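Oxalate biosynthetic component 1 (Burkholderia thailandensis, PDB 5IKY) is a bifunctional enzyme of quorum sensing-dependent oxalate production that combines serine hydrolase and lyase activities. Local coordinates at residues 430-435 against 465-470; 355-360 against 436-441; 29-34 against 68-73. All coordinates share one frame; numbering follows the deposited sequence.

Contact 1: 430-435 against 465-470; sequences TQLRPT and IALDLD
Leu467 holds CG anti to its carbonyl carbon (chi1 -61°), and this carries its two methyls across to helix 418-442, where Leu432 and Arg433 meet them. Arg433 takes the other course. Its CG is anti to the backbone N (chi1 175°), and bends at chi2 and chi3 fold the chain back so that the guanidinium comes nearer to 465-470 than its CB direction suggests. The Leu467 methyls divide the work. CD1 touches CB of Leu432 at 3.7 Å and meets CD1 of Leu432 at 4.0 Å, the two leucine side chains crossing at about a right angle. CD2 reaches the backbone instead, with CA of Arg433 at 3.9 Å. The same CD2 lies under one face of the guanidinium, 4.1 Å from NH1 of Arg433. NH1 of Arg433 also stands 3.5 Å from O of Ala466, which sits at the edge of the guanidinium, near its plane. No hydrogen bond crosses here. The approach to the C-terminal end of helix 460-466 is probably mildly favourable, since a helix end of this kind attracts positive charge. That helix stops in a Schellman motif: Asp468 has positive phi, and its N bonds to O of Ile465 at 3.0 Å. The end of the Leu467 side chain also rests on Val436. The facing helix is kinked at Pro434, which has no N-H to give to the turn before. Leu432 also touches Ala381 and Leu400 of nearby loops, while Arg433 remains partly exposed. Helices 418-442 and 460-466 stand on either side of strand 446-451 in chain order. Their packing is that of successive outer helices in a TIM barrel, as the strand pairing and the beta-keto acid cleavage enzyme family indicate.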
ATOM      1  N   THR A 430      29.625   5.053 -20.999  1.00 69.03           N
ATOM      2  CA  THR A 430      30.253   4.889 -22.308  1.00 67.65           C
ATOM      3  C   THR A 430      30.281   3.421 -22.733  1.00 69.72           C
ATOM      4  O   THR A 430      30.120   3.099 -23.910  1.00 81.94           O
ATOM      5  CB  THR A 430      31.685   5.454 -22.308  1.00 61.30           C
ATOM      6  OG1 THR A 430      31.645   6.848 -21.974  1.00 76.01           O
ATOM      7  CG2 THR A 430      32.334   5.288 -23.669  1.00 58.14           C
ATOM      8  N   GLN A 431      30.469   2.533 -21.762  1.00 56.55           N
ATOM      9  CA  GLN A 431      30.504   1.098 -22.025  1.00 55.54           C
ATOM     10  C   GLN A 431      29.115   0.523 -22.300  1.00 71.24           C
ATOM     11  O   GLN A 431      28.967  -0.415 -23.083  1.00 68.90           O
ATOM     12  CB  GLN A 431      31.142   0.363 -20.844  1.00 55.28           C
ATOM     13  CG  GLN A 431      32.646   0.530 -20.750  1.00 70.94           C
ATOM     14  CD  GLN A 431      33.393  -0.586 -21.450  1.00 80.91           C
ATOM     15  OE1 GLN A 431      33.032  -1.759 -21.332  1.00 76.25           O
ATOM     16  NE2 GLN A 431      34.436  -0.230 -22.190  1.00 81.89           N
ATOM     17  N   LEU A 432      28.100   1.088 -21.652  1.00 59.74           N
ATOM     18  CA  LEU A 432      26.742   0.567 -21.758  1.00 53.19           C
ATOM     19  C   LEU A 432      25.971   1.173 -22.927  1.00 63.21           C
ATOM     20  O   LEU A 432      25.072   0.536 -23.479  1.00 57.25           O
ATOM     21  CB  LEU A 432      25.979   0.813 -20.456  1.00 51.59           C
ATOM     22  CG  LEU A 432      26.394  -0.039 -19.255  1.00 58.18           C
ATOM     23  CD1 LEU A 432      25.683   0.436 -17.999  1.00 59.64           C
ATOM     24  CD2 LEU A 432      26.104  -1.509 -19.511  1.00 51.07           C
ATOM     25  N   ARG A 433      26.328   2.400 -23.297  1.00 62.24           N
ATOM     26  CA  ARG A 433      25.622   3.138 -24.347  1.00 68.66           C
ATOM     27  C   ARG A 433      25.454   2.386 -25.679  1.00 65.70           C
ATOM     28  O   ARG A 433      24.369   2.428 -26.263  1.00 61.80           O
ATOM     29  CB  ARG A 433      26.319   4.478 -24.600  1.00 66.73           C
ATOM     30  CG  ARG A 433      25.734   5.285 -25.751  1.00 70.18           C
ATOM     31  CD  ARG A 433      25.386   6.694 -25.305  1.00 58.66           C
ATOM     32  NE  ARG A 433      26.449   7.274 -24.492  1.00 87.49           N
ATOM     33  CZ  ARG A 433      26.244   8.098 -23.469  1.00 93.22           C
ATOM     34  NH1 ARG A 433      25.007   8.444 -23.128  1.00 74.18           N
ATOM     35  NH2 ARG A 433      27.275   8.574 -22.784  1.00 90.76           N
ATOM     36  N   PRO A 434      26.511   1.705 -26.172  1.00 61.54           N
ATOM     37  CA  PRO A 434      26.301   0.973 -27.429  1.00 62.02           C
ATOM     38  C   PRO A 434      25.248  -0.123 -27.299  1.00 64.41           C
ATOM     39  O   PRO A 434      24.476  -0.340 -28.233  1.00 64.05           O
ATOM     40  CB  PRO A 434      27.677   0.366 -27.722  1.00 56.17           C
ATOM     41  CG  PRO A 434      28.635   1.246 -27.004  1.00 52.51           C
ATOM     42  CD  PRO A 434      27.924   1.645 -25.749  1.00 59.99           C
ATOM     43  N   THR A 435      25.221  -0.798 -26.154  1.00 61.30           N
ATOM     44  CA  THR A 435      24.233  -1.843 -25.908  1.00 54.98           C
ATOM     45  C   THR A 435      22.820  -1.262 -25.838  1.00 63.52           C
ATOM     46  O   THR A 435      21.893  -1.790 -26.457  1.00 61.37           O
ATOM     47  CB  THR A 435      24.538  -2.610 -24.609  1.00 51.43           C
ATOM     48  OG1 THR A 435      25.741  -3.371 -24.779  1.00 67.52           O
ATOM     49  CG2 THR A 435      23.389  -3.553 -24.256  1.00 45.47           C
ATOM     50  N   ILE A 465      20.229   7.873 -15.516  1.00 56.04           N
ATOM     51  CA  ILE A 465      19.849   9.161 -16.085  1.00 58.22           C
ATOM     52  C   ILE A 465      20.587   9.412 -17.393  1.00 57.90           C
ATOM     53  O   ILE A 465      19.984   9.811 -18.391  1.00 50.13           O
ATOM     54  CB  ILE A 465      20.139  10.326 -15.119  1.00 62.75           C
ATOM     55  CG1 ILE A 465      19.312  10.192 -13.844  1.00 56.58           C
ATOM     56  CG2 ILE A 465      19.847  11.665 -15.782  1.00 49.78           C
ATOM     57  CD1 ILE A 465      19.704  11.185 -12.777  1.00 60.83           C
ATOM     58  N   ALA A 466      21.895   9.166 -17.379  1.00 59.40           N
ATOM     59  CA  ALA A 466      22.751   9.411 -18.537  1.00 65.74           C
ATOM     60  C   ALA A 466      22.311   8.609 -19.755  1.00 56.30           C
ATOM     61  O   ALA A 466      22.374   9.093 -20.884  1.00 79.60           O
ATOM     62  CB  ALA A 466      24.199   9.091 -18.196  1.00 50.19           C
ATOM     63  N   LEU A 467      21.865   7.382 -19.519  1.00 64.93           N
ATOM     64  CA  LEU A 467      21.452   6.496 -20.596  1.00 55.82           C
ATOM     65  C   LEU A 467      19.970   6.661 -20.913  1.00 57.52           C
ATOM     66  O   LEU A 467      19.447   6.010 -21.818  1.00 58.82           O
ATOM     67  CB  LEU A 467      21.758   5.043 -20.231  1.00 58.20           C
ATOM     68  CG  LEU A 467      23.232   4.717 -19.987  1.00 55.93           C
ATOM     69  CD1 LEU A 467      23.389   3.283 -19.516  1.00 53.80           C
ATOM     70  CD2 LEU A 467      24.043   4.957 -21.253  1.00 48.36           C
ATOM     71  N   ASP A 468      19.307   7.538 -20.162  1.00 58.35           N
ATOM     72  CA  ASP A 468      17.881   7.804 -20.339  1.00 55.51           C
ATOM     73  C   ASP A 468      17.074   6.511 -20.250  1.00 49.27           C
ATOM     74  O   ASP A 468      16.220   6.236 -21.093  1.00 61.21           O
ATOM     75  CB  ASP A 468      17.629   8.508 -21.679  1.00 56.72           C
ATOM     76  CG  ASP A 468      16.243   9.121 -21.769  1.00 84.15           C
ATOM     77  OD1 ASP A 468      15.767   9.675 -20.754  1.00 94.70           O
ATOM     78  OD2 ASP A 468      15.631   9.049 -22.856  1.00 83.17           O
ATOM     79  N   LEU A 469      17.358   5.714 -19.225  1.00 58.76           N
ATOM     80  CA  LEU A 469      16.693   4.427 -19.063  1.00 43.11           C
ATOM     81  C   LEU A 469      15.303   4.588 -18.462  1.00 43.91           C
ATOM     82  O   LEU A 469      14.937   5.663 -17.985  1.00 42.93           O
ATOM     83  CB  LEU A 469      17.537   3.494 -18.199  1.00 44.48           C
ATOM     84  CG  LEU A 469      18.940   3.206 -18.738  1.00 57.12           C
ATOM     85  CD1 LEU A 469      19.637   2.167 -17.877  1.00 44.42           C
ATOM     86  CD2 LEU A 469      18.889   2.761 -20.194  1.00 43.69           C
ATOM     87  N   ASP A 470      14.531   3.508 -18.485  1.00 44.44           N
ATOM     88  CA  ASP A 470      13.140   3.559 -18.060  1.00 41.21           C
ATOM     89  C   ASP A 470      12.959   3.104 -16.617  1.00 49.54           C
ATOM     90  O   ASP A 470      12.051   3.564 -15.922  1.00 50.34           O
ATOM     91  CB  ASP A 470      12.280   2.702 -18.990  1.00 49.83           C
ATOM     92  CG  ASP A 470      12.511   3.025 -20.453  1.00 64.42           C
ATOM     93  OD1 ASP A 470      11.978   4.050 -20.925  1.00 69.45           O
ATOM     94  OD2 ASP A 470      13.229   2.257 -21.130  1.00 62.64           O
TER

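Contact 2: 355-360 against 436-441; sequences TIVENS and VEKLRD
Val357 and Lys438 make the closest approach, CG1 of Val357 meeting CD of Lys438 at 3.6 Å. Both groups leave their helices the same way. CG1 of Val357 is anti to the backbone N (chi1 -179°), and so is CG of Lys438 (chi1 -166°). The lysine chain runs extended as far as CD, so its methylenes pass the valine methyl at a slant. The bend at chi3 (-141°) then turns CE aside, and NZ of Lys438 ends 5.3 Å from OE2 of Glu358. The charges are opposite but not in contact, so any attraction is probably weak. Leu439 brings CD2 from the inner side, a looser 4.4 Å from CG1 of Val357. Ser360 turns its hydroxyl back into its own helix: OG donates to O of Ile356 at 2.7 Å, from above the carbonyl plane. Ser360 N gives a second bond to the same oxygen from the opposite face. Inward, Val357 rests on Val351 of strand 346-351, and Leu439 on Phe377 of strand 375-380 and Ile448 of strand 446-451. Helices 354-360 and 418-442 thus lie side by side on the outside of the parallel barrel.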
ATOM      1  N   THR A 355      26.548 -11.495 -26.101  1.00 47.37           N
ATOM      2  CA  THR A 355      25.955 -12.555 -26.908  1.00 58.20           C
ATOM      3  C   THR A 355      24.430 -12.531 -26.787  1.00 52.71           C
ATOM      4  O   THR A 355      23.720 -12.800 -27.756  1.00 59.82           O
ATOM      5  CB  THR A 355      26.495 -13.940 -26.506  1.00 56.66           C
ATOM      6  OG1 THR A 355      27.927 -13.921 -26.534  1.00 68.02           O
ATOM      7  CG2 THR A 355      25.990 -15.013 -27.460  1.00 47.66           C
ATOM      8  N   ILE A 356      23.935 -12.196 -25.595  1.00 50.04           N
ATOM      9  CA  ILE A 356      22.500 -12.032 -25.379  1.00 48.12           C
ATOM     10  C   ILE A 356      21.953 -10.903 -26.246  1.00 48.39           C
ATOM     11  O   ILE A 356      20.934 -11.060 -26.919  1.00 47.52           O
ATOM     12  CB  ILE A 356      22.169 -11.734 -23.902  1.00 57.43           C
ATOM     13  CG1 ILE A 356      22.532 -12.922 -23.012  1.00 61.96           C
ATOM     14  CG2 ILE A 356      20.691 -11.383 -23.745  1.00 42.87           C
ATOM     15  CD1 ILE A 356      21.656 -14.125 -23.220  1.00 70.31           C
ATOM     16  N   VAL A 357      22.641  -9.763 -26.219  1.00 46.60           N
ATOM     17  CA  VAL A 357      22.274  -8.609 -27.036  1.00 58.69           C
ATOM     18  C   VAL A 357      22.192  -8.987 -28.507  1.00 59.62           C
ATOM     19  O   VAL A 357      21.198  -8.726 -29.186  1.00 60.20           O
ATOM     20  CB  VAL A 357      23.293  -7.462 -26.883  1.00 59.69           C
ATOM     21  CG1 VAL A 357      22.869  -6.260 -27.715  1.00 46.01           C
ATOM     22  CG2 VAL A 357      23.464  -7.083 -25.422  1.00 52.62           C
ATOM     23  N   GLU A 358      23.257  -9.618 -28.982  1.00 52.48           N
ATOM     24  CA  GLU A 358      23.406  -9.967 -30.385  1.00 55.30           C
ATOM     25  C   GLU A 358      22.380 -11.013 -30.820  1.00 59.51           C
ATOM     26  O   GLU A 358      21.886 -10.979 -31.950  1.00 68.49           O
ATOM     27  CB  GLU A 358      24.837 -10.449 -30.628  1.00 48.50           C
ATOM     28  CG  GLU A 358      25.011 -11.511 -31.681  1.00 74.06           C
ATOM     29  CD  GLU A 358      26.475 -11.794 -31.961  1.00 94.23           C
ATOM     30  OE1 GLU A 358      26.924 -12.935 -31.719  1.00107.03           O
ATOM     31  OE2 GLU A 358      27.178 -10.871 -32.423  1.00110.19           O
ATOM     32  N   ASN A 359      22.041 -11.929 -29.918  1.00 51.61           N
ATOM     33  CA  ASN A 359      20.994 -12.905 -30.200  1.00 45.53           C
ATOM     34  C   ASN A 359      19.614 -12.257 -30.181  1.00 63.13           C
ATOM     35  O   ASN A 359      18.721 -12.655 -30.927  1.00 56.03           O
ATOM     36  CB  ASN A 359      21.043 -14.059 -29.197  1.00 48.38           C
ATOM     37  CG  ASN A 359      22.224 -14.979 -29.424  1.00 55.30           C
ATOM     38  OD1 ASN A 359      22.801 -15.009 -30.511  1.00 52.27           O
ATOM     39  ND2 ASN A 359      22.589 -15.741 -28.398  1.00 52.80           N
ATOM     40  N   SER A 360      19.452 -11.248 -29.329  1.00 46.69           N
ATOM     41  CA  SER A 360      18.174 -10.559 -29.183  1.00 44.84           C
ATOM     42  C   SER A 360      17.808  -9.721 -30.404  1.00 51.85           C
ATOM     43  O   SER A 360      16.655  -9.717 -30.831  1.00 51.19           O
ATOM     44  CB  SER A 360      18.190  -9.662 -27.944  1.00 47.63           C
ATOM     45  OG  SER A 360      18.267 -10.429 -26.761  1.00 48.70           O
ATOM     46  N   VAL A 436      22.664  -0.174 -25.089  1.00 46.40           N
ATOM     47  CA  VAL A 436      21.376   0.498 -24.979  1.00 54.09           C
ATOM     48  C   VAL A 436      20.876   0.945 -26.350  1.00 57.33           C
ATOM     49  O   VAL A 436      19.752   0.635 -26.743  1.00 59.51           O
ATOM     50  CB  VAL A 436      21.447   1.723 -24.050  1.00 58.07           C
ATOM     51  CG1 VAL A 436      20.120   2.464 -24.051  1.00 45.43           C
ATOM     52  CG2 VAL A 436      21.832   1.302 -22.639  1.00 59.40           C
ATOM     53  N   GLU A 437      21.723   1.665 -27.079  1.00 56.55           N
ATOM     54  CA  GLU A 437      21.364   2.161 -28.402  1.00 65.20           C
ATOM     55  C   GLU A 437      21.029   1.027 -29.367  1.00 54.51           C
ATOM     56  O   GLU A 437      20.116   1.146 -30.182  1.00 48.95           O
ATOM     57  CB  GLU A 437      22.495   3.017 -28.971  1.00 58.22           C
ATOM     58  CG  GLU A 437      22.674   4.348 -28.257  1.00 73.33           C
ATOM     59  CD  GLU A 437      23.825   5.161 -28.820  1.00 94.36           C
ATOM     60  OE1 GLU A 437      24.686   4.575 -29.510  1.00 98.82           O
ATOM     61  OE2 GLU A 437      23.863   6.385 -28.575  1.00108.42           O
ATOM     62  N   LYS A 438      21.762  -0.076 -29.265  1.00 53.81           N
ATOM     63  CA  LYS A 438      21.523  -1.228 -30.125  1.00 53.46           C
ATOM     64  C   LYS A 438      20.130  -1.813 -29.892  1.00 58.65           C
ATOM     65  O   LYS A 438      19.438  -2.183 -30.840  1.00 58.87           O
ATOM     66  CB  LYS A 438      22.593  -2.296 -29.894  1.00 50.17           C
ATOM     67  CG  LYS A 438      22.637  -3.380 -30.958  1.00 63.63           C
ATOM     68  CD  LYS A 438      23.745  -4.381 -30.669  1.00 77.99           C
ATOM     69  CE  LYS A 438      24.451  -4.818 -31.939  1.00 79.34           C
ATOM     70  NZ  LYS A 438      25.386  -5.945 -31.673  1.00 90.01           N
ATOM     71  N   LEU A 439      19.723  -1.881 -28.628  1.00 53.45           N
ATOM     72  CA  LEU A 439      18.415  -2.425 -28.269  1.00 52.26           C
ATOM     73  C   LEU A 439      17.269  -1.518 -28.723  1.00 44.22           C
ATOM     74  O   LEU A 439      16.251  -2.000 -29.214  1.00 67.59           O
ATOM     75  CB  LEU A 439      18.334  -2.658 -26.759  1.00 46.08           C
ATOM     76  CG  LEU A 439      19.203  -3.791 -26.206  1.00 54.68           C
ATOM     77  CD1 LEU A 439      19.174  -3.800 -24.687  1.00 47.03           C
ATOM     78  CD2 LEU A 439      18.748  -5.133 -26.758  1.00 49.77           C
ATOM     79  N   ARG A 440      17.437  -0.210 -28.555  1.00 57.97           N
ATOM     80  CA  ARG A 440      16.425   0.754 -28.990  1.00 64.45           C
ATOM     81  C   ARG A 440      16.267   0.764 -30.511  1.00 62.93           C
ATOM     82  O   ARG A 440      15.165   0.950 -31.026  1.00 69.21           O
ATOM     83  CB  ARG A 440      16.777   2.165 -28.510  1.00 53.56           C
ATOM     84  CG  ARG A 440      17.138   2.279 -27.042  1.00 51.10           C
ATOM     85  CD  ARG A 440      15.962   2.691 -26.182  1.00 45.81           C
ATOM     86  NE  ARG A 440      16.417   3.346 -24.959  1.00 57.96           N
ATOM     87  CZ  ARG A 440      15.678   3.488 -23.862  1.00 69.84           C
ATOM     88  NH1 ARG A 440      16.182   4.100 -22.800  1.00 66.39           N
ATOM     89  NH2 ARG A 440      14.441   3.010 -23.823  1.00 65.04           N
ATOM     90  N   ASP A 441      17.371   0.569 -31.227  1.00 56.36           N
ATOM     91  CA  ASP A 441      17.351   0.611 -32.688  1.00 55.29           C
ATOM     92  C   ASP A 441      16.641  -0.595 -33.295  1.00 52.23           C
ATOM     93  O   ASP A 441      16.048  -0.498 -34.370  1.00 78.65           O
ATOM     94  CB  ASP A 441      18.774   0.704 -33.242  1.00 59.24           C
ATOM     95  CG  ASP A 441      19.419   2.050 -32.969  1.00 86.54           C
ATOM     96  OD1 ASP A 441      18.714   2.961 -32.485  1.00 98.07           O
ATOM     97  OD2 ASP A 441      20.629   2.199 -33.243  1.00 89.82           O
TER

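Contact 3: 29-34 against 68-73; sequences HALLEL and APIDLT
Leu34 meets Ile70 and Leu72 where helix 29-33 and the residue after it pack on strand 70-71 and the start of the 3-10 turn that follows. This is apolar packing in the N-terminal part of the protein, and strand 70-71 is an outer strand of a three-stranded antiparallel sheet with 99-102 and 93-96. CB of Leu34 points toward 68-73 but stands back from it, with no partner there in touching range. CG is anti to the backbone N (chi1 178°), which sends the branch toward 68-73. It is the first atom to touch, 3.7 Å from CD2 of Leu72. CD1 of Leu34 makes the nearer approach to Ile70: it meets CG2 of Ile70 at 3.6 Å and is almost as near CD2 of Leu72, at 3.7 Å. CD2 of Leu34 repeats the pattern more loosely, with CG2 of Ile70 at 3.8 Å. Both methyls of Leu34 thus touch Ile70 and Leu72 alike. The side chain reaches Ile70 tip to tip and passes Leu72 at an angle. One turn earlier, Leu31 sends CD2 to CD1 of Ile70 at 3.9 Å, the two side chains at about a right angle. Ile70 thus serves both leucines, its CG2 branch facing Leu34 and its CD1 facing Leu31. Behind the contact, Ile70 and Leu72 both rest on Trp100 of strand 99-102, while Leu34 also touches Leu88 of helix 82-90. On the helix, His29 ND1 bonds to OE1 of Glu33, which lies in the plane of the imidazole. At the end of strand 70-71, Asp71 opens an Asx turn. Its OD1 accepts from N of Thr73 at 3.2 Å and from OG1 of Thr73 at 3.0 Å, both donors coming from the same face of the carboxylate.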
ATOM      1  N   HIS A  29      38.286 -23.343  19.955  1.00 85.12           N
ATOM      2  CA  HIS A  29      38.921 -24.598  19.588  1.00 74.84           C
ATOM      3  C   HIS A  29      38.523 -25.752  20.509  1.00 80.15           C
ATOM      4  O   HIS A  29      38.135 -26.822  20.032  1.00 67.27           O
ATOM      5  CB  HIS A  29      40.435 -24.431  19.597  1.00102.82           C
ATOM      6  CG  HIS A  29      41.162 -25.447  18.771  1.00126.60           C
ATOM      7  ND1 HIS A  29      41.699 -26.595  19.307  1.00138.91           N
ATOM      8  CD2 HIS A  29      41.516 -25.439  17.465  1.00135.09           C
ATOM      9  CE1 HIS A  29      42.291 -27.292  18.350  1.00141.98           C
ATOM     10  NE2 HIS A  29      42.201 -26.607  17.227  1.00140.52           N
ATOM     11  N   ALA A  30      38.610 -25.520  21.819  1.00 65.13           N
ATOM     12  CA  ALA A  30      38.309 -26.536  22.834  1.00 75.19           C
ATOM     13  C   ALA A  30      36.970 -27.252  22.644  1.00 77.35           C
ATOM     14  O   ALA A  30      36.885 -28.464  22.839  1.00 88.84           O
ATOM     15  CB  ALA A  30      38.354 -25.901  24.215  1.00 66.88           C
ATOM     16  N   LEU A  31      35.933 -26.509  22.270  1.00 84.99           N
ATOM     17  CA  LEU A  31      34.600 -27.089  22.135  1.00 79.61           C
ATOM     18  C   LEU A  31      34.558 -28.152  21.039  1.00 77.69           C
ATOM     19  O   LEU A  31      33.881 -29.172  21.175  1.00 84.05           O
ATOM     20  CB  LEU A  31      33.562 -25.999  21.856  1.00 74.65           C
ATOM     21  CG  LEU A  31      33.410 -24.942  22.954  1.00 80.54           C
ATOM     22  CD1 LEU A  31      32.242 -24.011  22.654  1.00 60.68           C
ATOM     23  CD2 LEU A  31      33.264 -25.586  24.334  1.00 63.14           C
ATOM     24  N   LEU A  32      35.296 -27.910  19.958  1.00 75.70           N
ATOM     25  CA  LEU A  32      35.371 -28.860  18.852  1.00 79.68           C
ATOM     26  C   LEU A  32      36.332 -30.005  19.158  1.00 85.07           C
ATOM     27  O   LEU A  32      36.025 -31.168  18.898  1.00 81.25           O
ATOM     28  CB  LEU A  32      35.798 -28.152  17.567  1.00 70.25           C
ATOM     29  CG  LEU A  32      34.796 -27.156  16.980  1.00 70.07           C
ATOM     30  CD1 LEU A  32      35.352 -26.518  15.717  1.00 71.95           C
ATOM     31  CD2 LEU A  32      33.471 -27.842  16.702  1.00 67.77           C
ATOM     32  N   GLU A  33      37.489 -29.664  19.722  1.00 80.39           N
ATOM     33  CA  GLU A  33      38.523 -30.644  20.060  1.00 82.99           C
ATOM     34  C   GLU A  33      38.011 -31.666  21.070  1.00 84.67           C
ATOM     35  O   GLU A  33      38.581 -32.745  21.231  1.00 96.47           O
ATOM     36  CB  GLU A  33      39.759 -29.931  20.612  1.00 82.39           C
ATOM     37  CG  GLU A  33      41.063 -30.684  20.422  1.00103.71           C
ATOM     38  CD  GLU A  33      42.272 -29.837  20.773  1.00140.67           C
ATOM     39  OE1 GLU A  33      42.082 -28.715  21.287  1.00143.26           O
ATOM     40  OE2 GLU A  33      43.412 -30.292  20.535  1.00157.88           O
ATOM     41  N   LEU A  34      36.926 -31.305  21.743  1.00 88.92           N
ATOM     42  CA  LEU A  34      36.288 -32.139  22.750  1.00 81.16           C
ATOM     43  C   LEU A  34      35.509 -33.299  22.120  1.00 83.28           C
ATOM     44  O   LEU A  34      35.210 -34.294  22.780  1.00 93.02           O
ATOM     45  CB  LEU A  34      35.372 -31.264  23.610  1.00 87.68           C
ATOM     46  CG  LEU A  34      34.519 -31.837  24.735  1.00 99.83           C
ATOM     47  CD1 LEU A  34      34.462 -30.833  25.869  1.00 95.91           C
ATOM     48  CD2 LEU A  34      33.121 -32.138  24.222  1.00100.36           C
ATOM     49  N   ALA A  68      25.739 -24.109  27.512  1.00 61.56           N
ATOM     50  CA  ALA A  68      25.063 -25.376  27.768  1.00 61.87           C
ATOM     51  C   ALA A  68      26.052 -26.333  28.427  1.00 63.21           C
ATOM     52  O   ALA A  68      27.243 -26.294  28.121  1.00 69.00           O
ATOM     53  CB  ALA A  68      24.515 -25.966  26.478  1.00 60.59           C
ATOM     54  N   PRO A  69      25.571 -27.192  29.338  1.00 64.22           N
ATOM     55  CA  PRO A  69      26.503 -28.081  30.039  1.00 66.04           C
ATOM     56  C   PRO A  69      27.132 -29.096  29.095  1.00 66.74           C
ATOM     57  O   PRO A  69      26.495 -29.523  28.134  1.00 64.27           O
ATOM     58  CB  PRO A  69      25.618 -28.772  31.079  1.00 66.62           C
ATOM     59  CG  PRO A  69      24.256 -28.742  30.488  1.00 65.48           C
ATOM     60  CD  PRO A  69      24.173 -27.448  29.721  1.00 64.17           C
ATOM     61  N   ILE A  70      28.376 -29.467  29.367  1.00 71.24           N
ATOM     62  CA  ILE A  70      29.066 -30.455  28.554  1.00 72.00           C
ATOM     63  C   ILE A  70      29.262 -31.754  29.322  1.00 72.28           C
ATOM     64  O   ILE A  70      30.061 -31.815  30.256  1.00 83.54           O
ATOM     65  CB  ILE A  70      30.440 -29.949  28.085  1.00 70.61           C
ATOM     66  CG1 ILE A  70      30.303 -28.595  27.391  1.00 66.35           C
ATOM     67  CG2 ILE A  70      31.091 -30.966  27.166  1.00 69.99           C
ATOM     68  CD1 ILE A  70      31.623 -27.995  26.967  1.00 75.58           C
ATOM     69  N   ASP A  71      28.526 -32.789  28.931  1.00 78.89           N
ATOM     70  CA  ASP A  71      28.703 -34.110  29.519  1.00 77.83           C
ATOM     71  C   ASP A  71      29.623 -34.934  28.626  1.00 75.07           C
ATOM     72  O   ASP A  71      29.248 -35.298  27.515  1.00 87.52           O
ATOM     73  CB  ASP A  71      27.356 -34.814  29.702  1.00 68.77           C
ATOM     74  CG  ASP A  71      27.426 -35.962  30.698  1.00 96.58           C
ATOM     75  OD1 ASP A  71      28.544 -36.437  30.995  1.00 83.11           O
ATOM     76  OD2 ASP A  71      26.357 -36.391  31.182  1.00104.31           O
ATOM     77  N   LEU A  72      30.824 -35.224  29.114  1.00 93.88           N
ATOM     78  CA  LEU A  72      31.809 -35.964  28.329  1.00 92.30           C
ATOM     79  C   LEU A  72      31.374 -37.404  28.078  1.00100.44           C
ATOM     80  O   LEU A  72      31.918 -38.082  27.207  1.00109.12           O
ATOM     81  CB  LEU A  72      33.172 -35.941  29.022  1.00 86.85           C
ATOM     82  CG  LEU A  72      33.873 -34.581  29.040  1.00 77.77           C
ATOM     83  CD1 LEU A  72      35.251 -34.690  29.667  1.00 75.97           C
ATOM     84  CD2 LEU A  72      33.966 -34.016  27.633  1.00 75.85           C
ATOM     85  N   THR A  73      30.391 -37.866  28.847  1.00103.46           N
ATOM     86  CA  THR A  73      29.817 -39.191  28.652  1.00107.43           C
ATOM     87  C   THR A  73      29.120 -39.271  27.294  1.00118.35           C
ATOM     88  O   THR A  73      29.040 -40.337  26.682  1.00119.96           O
ATOM     89  CB  THR A  73      28.819 -39.541  29.774  1.00 92.53           C
ATOM     90  OG1 THR A  73      29.417 -39.269  31.047  1.00 91.16           O
ATOM     91  CG2 THR A  73      28.422 -41.007  29.708  1.00 86.18           C
TER

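Contacts 1 and 2 belong together; contact 3 lies apart, its centre about 58 Å from that of contact 1 and about 60 Å from that of contact 2. Contact 2 is buried. Contacts 1 and 3 are partly buried, and contact 3 lies toward the periphery of the chain. The first two share helix 418-442 and touch directly: Arg440 forms a salt bridge to Asp470, and Thr435 packs on Val357. In both, buried aliphatic groups fill the interface, in contact 2 resting on barrel strands, while a long basic side chain occupies the outer edge. Contact 3 is purely apolar across its segments; its polar groups bond within a segment or to outside residues such as Ser98.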